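Long-range contact in acetylene hydratase (Pelobacter acetylenicus, PDB 2E7Z), which catalyses the non-redox hydration of acetylene to acetaldehyde, using a tungsten-bis(molybdopterin guanine dinucleotide) cofactor and one [4Fe-4S] cluster: residues L60-N65 and I78-A83. Sequence-based numbering, arbitrary orientation.
Sequences LYPLKN and ISWDQA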
loop_
_atom_site.group_PDB
_atom_site.type_symbol
_atom_site.label_atom_id
_atom_site.label_comp_id
_atom_site.label_asym_id
_atom_site.label_seq_id
_atom_site.Cartn_x
_atom_site.Cartn_y
_atom_site.Cartn_z
ATOM N N LEU A 60 -11.653 -21.939 -9.063
ATOM C CA LEU A 60 -10.623 -22.970 -9.023
ATOM C C LEU A 60 -10.153 -23.423 -10.404
ATOM O O LEU A 60 -9.218 -24.231 -10.518
ATOM C CB LEU A 60 -11.085 -24.170 -8.183
ATOM C CG LEU A 60 -11.211 -23.919 -6.688
ATOM C CD1 LEU A 60 -11.722 -25.241 -6.038
ATOM C CD2 LEU A 60 -9.933 -23.454 -6.031
ATOM N N TYR A 61 -10.783 -22.911 -11.454
ATOM C CA TYR A 61 -10.475 -23.305 -12.827
ATOM C C TYR A 61 -10.481 -22.071 -13.713
ATOM O O TYR A 61 -11.265 -21.140 -13.474
ATOM C CB TYR A 61 -11.496 -24.334 -13.372
ATOM C CG TYR A 61 -11.524 -25.603 -12.557
ATOM C CD1 TYR A 61 -12.323 -25.700 -11.436
ATOM C CD2 TYR A 61 -10.717 -26.698 -12.895
ATOM C CE1 TYR A 61 -12.330 -26.854 -10.645
ATOM C CE2 TYR A 61 -10.730 -27.868 -12.125
ATOM C CZ TYR A 61 -11.529 -27.921 -11.010
ATOM O OH TYR A 61 -11.547 -29.063 -10.247
ATOM N N PRO A 62 -9.631 -22.069 -14.739
ATOM C CA PRO A 62 -9.679 -20.947 -15.678
ATOM C C PRO A 62 -11.064 -20.780 -16.308
ATOM O O PRO A 62 -11.710 -21.770 -16.695
ATOM C CB PRO A 62 -8.659 -21.338 -16.738
ATOM C CG PRO A 62 -7.668 -22.198 -16.014
ATOM C CD PRO A 62 -8.536 -23.009 -15.076
ATOM N N LEU A 63 -11.500 -19.526 -16.391
ATOM C CA LEU A 63 -12.766 -19.195 -17.059
ATOM C C LEU A 63 -12.519 -18.265 -18.224
ATOM O O LEU A 63 -11.775 -17.302 -18.104
ATOM C CB LEU A 63 -13.744 -18.535 -16.089
ATOM C CG LEU A 63 -14.167 -19.320 -14.860
ATOM C CD1 LEU A 63 -14.864 -18.416 -13.893
ATOM C CD2 LEU A 63 -15.103 -20.468 -15.304
ATOM N N LYS A 64 -13.125 -18.552 -19.359
ATOM C CA LYS A 64 -13.101 -17.691 -20.516
ATOM C C LYS A 64 -14.444 -16.995 -20.666
ATOM O O LYS A 64 -15.513 -17.617 -20.553
ATOM C CB LYS A 64 -12.829 -18.533 -21.763
ATOM C CG LYS A 64 -12.882 -17.750 -23.046
ATOM C CD LYS A 64 -12.521 -18.573 -24.257
ATOM C CE LYS A 64 -12.602 -17.715 -25.494
ATOM N NZ LYS A 64 -12.208 -18.471 -26.703
ATOM N N ASN A 65 -14.421 -15.704 -20.915
ATOM C CA ASN A 65 -15.656 -15.013 -21.191
ATOM C C ASN A 65 -16.081 -15.315 -22.613
ATOM O O ASN A 65 -15.325 -15.094 -23.568
ATOM C CB ASN A 65 -15.474 -13.510 -20.984
ATOM C CG ASN A 65 -16.780 -12.807 -20.962
ATOM O OD1 ASN A 65 -17.462 -12.723 -21.990
ATOM N ND2 ASN A 65 -17.188 -12.347 -19.780
ATOM N N ILE A 78 -12.254 -23.357 -19.120
ATOM C CA ILE A 78 -11.252 -23.859 -20.072
ATOM C C ILE A 78 -10.018 -24.340 -19.323
ATOM O O ILE A 78 -9.931 -24.184 -18.106
ATOM C CB ILE A 78 -10.873 -22.854 -21.229
ATOM C CG1 ILE A 78 -10.439 -21.480 -20.704
ATOM C CG2 ILE A 78 -11.994 -22.783 -22.289
ATOM C CD1 ILE A 78 -9.691 -20.663 -21.772
ATOM N N SER A 79 -9.069 -24.923 -20.048
ATOM C CA SER A 79 -7.828 -25.415 -19.448
ATOM C C SER A 79 -6.853 -24.270 -19.274
ATOM O O SER A 79 -6.952 -23.276 -19.980
ATOM C CB SER A 79 -7.180 -26.469 -20.362
ATOM O OG SER A 79 -6.807 -25.919 -21.623
ATOM N N TRP A 80 -5.902 -24.419 -18.353
ATOM C CA TRP A 80 -4.765 -23.472 -18.295
ATOM C C TRP A 80 -4.036 -23.383 -19.644
ATOM O O TRP A 80 -3.701 -22.305 -20.120
ATOM C CB TRP A 80 -3.783 -23.886 -17.205
ATOM C CG TRP A 80 -4.113 -23.331 -15.861
ATOM C CD1 TRP A 80 -4.847 -23.939 -14.876
ATOM C CD2 TRP A 80 -3.768 -22.024 -15.367
ATOM N NE1 TRP A 80 -4.955 -23.085 -13.774
ATOM C CE2 TRP A 80 -4.299 -21.911 -14.060
ATOM C CE3 TRP A 80 -3.049 -20.956 -15.897
ATOM C CZ2 TRP A 80 -4.111 -20.780 -13.270
ATOM C CZ3 TRP A 80 -2.865 -19.808 -15.100
ATOM C CH2 TRP A 80 -3.391 -19.734 -13.813
ATOM N N ASP A 81 -3.813 -24.544 -20.270
ATOM C CA ASP A 81 -3.073 -24.584 -21.515
ATOM C C ASP A 81 -3.767 -23.753 -22.608
ATOM O O ASP A 81 -3.122 -22.960 -23.311
ATOM C CB ASP A 81 -2.917 -26.056 -21.965
ATOM C CG ASP A 81 -2.013 -26.224 -23.179
ATOM O OD1 ASP A 81 -0.865 -25.740 -23.124
ATOM O OD2 ASP A 81 -2.440 -26.869 -24.179
ATOM N N GLN A 82 -5.086 -23.937 -22.746
ATOM C CA GLN A 82 -5.828 -23.205 -23.756
ATOM C C GLN A 82 -5.931 -21.715 -23.408
ATOM O O GLN A 82 -5.782 -20.851 -24.281
ATOM C CB GLN A 82 -7.211 -23.800 -23.968
ATOM C CG GLN A 82 -7.951 -23.163 -25.137
ATOM C CD GLN A 82 -7.306 -23.453 -26.503
ATOM O OE1 GLN A 82 -6.585 -24.445 -26.684
ATOM N NE2 GLN A 82 -7.587 -22.593 -27.475
ATOM N N ALA A 83 -6.165 -21.418 -22.127
ATOM C CA ALA A 83 -6.220 -20.020 -21.696
ATOM C C ALA A 83 -4.916 -19.311 -22.012
ATOM O O ALA A 83 -4.931 -18.242 -22.577
ATOM C CB ALA A 83 -6.520 -19.929 -20.196
#
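Pro-62 and Ile-78 lie nearest each other across the two segments, with their CA atoms 5.5 Å apart. A single backbone hydrogen bond joins them, from Ile-78 N to Pro-62 O at 2.9 Å. It is nearly straight (166°). The bond continues the antiparallel pairing of strands 63-65 and 75-77. Past Ile-78 the chain turns into helix 80-98. Ser-79 is its N-cap: its OG accepts from Gln-82 N at 2.9 Å.

The ring of Pro-62, just before strand 63-65, packs against Ile-78 and the first turn of the helix. Its CB meets Ala-83 CB and, in the Ile-78 conformer described here, Ile-78 CG1. Its CG lies over one face of the Trp-80 indole, 3.6 Å from the centroid of the five-membered ring and 12° off the normal, a CH-pi contact. The two side chains cross at about a right angle.

This is a beta-hairpin at the edge of a mixed sheet, followed, after two loop residues, by a capped helix. The sheet belongs to the molybdopterin oxidoreductase fold, and its next strand, 452-455, touches the indole through Leu-454 and Pro-455. Trp-80 NE1 is hydrogen-bonded to Glu-487 O, and the Trp-80 side chain is about 4 Å from that of Tyr-439, a cofactor-binding residue. Were Trp-80 replaced by an alanine, Pro-62 CG would probably lose its aromatic face and Glu-487 O this donor.

In the same conformer Ile-78 CG1 stands between its backbone N and carbonyl carbon (chi1 53°), and Ile-78 CD1 lies 3.8 Å from Lys-64 CB. A second conformer exists, so this contact need not always be made. Beyond that CB the lysine runs on fully extended, and its NZ forms a salt bridge with Glu-86 of the helix.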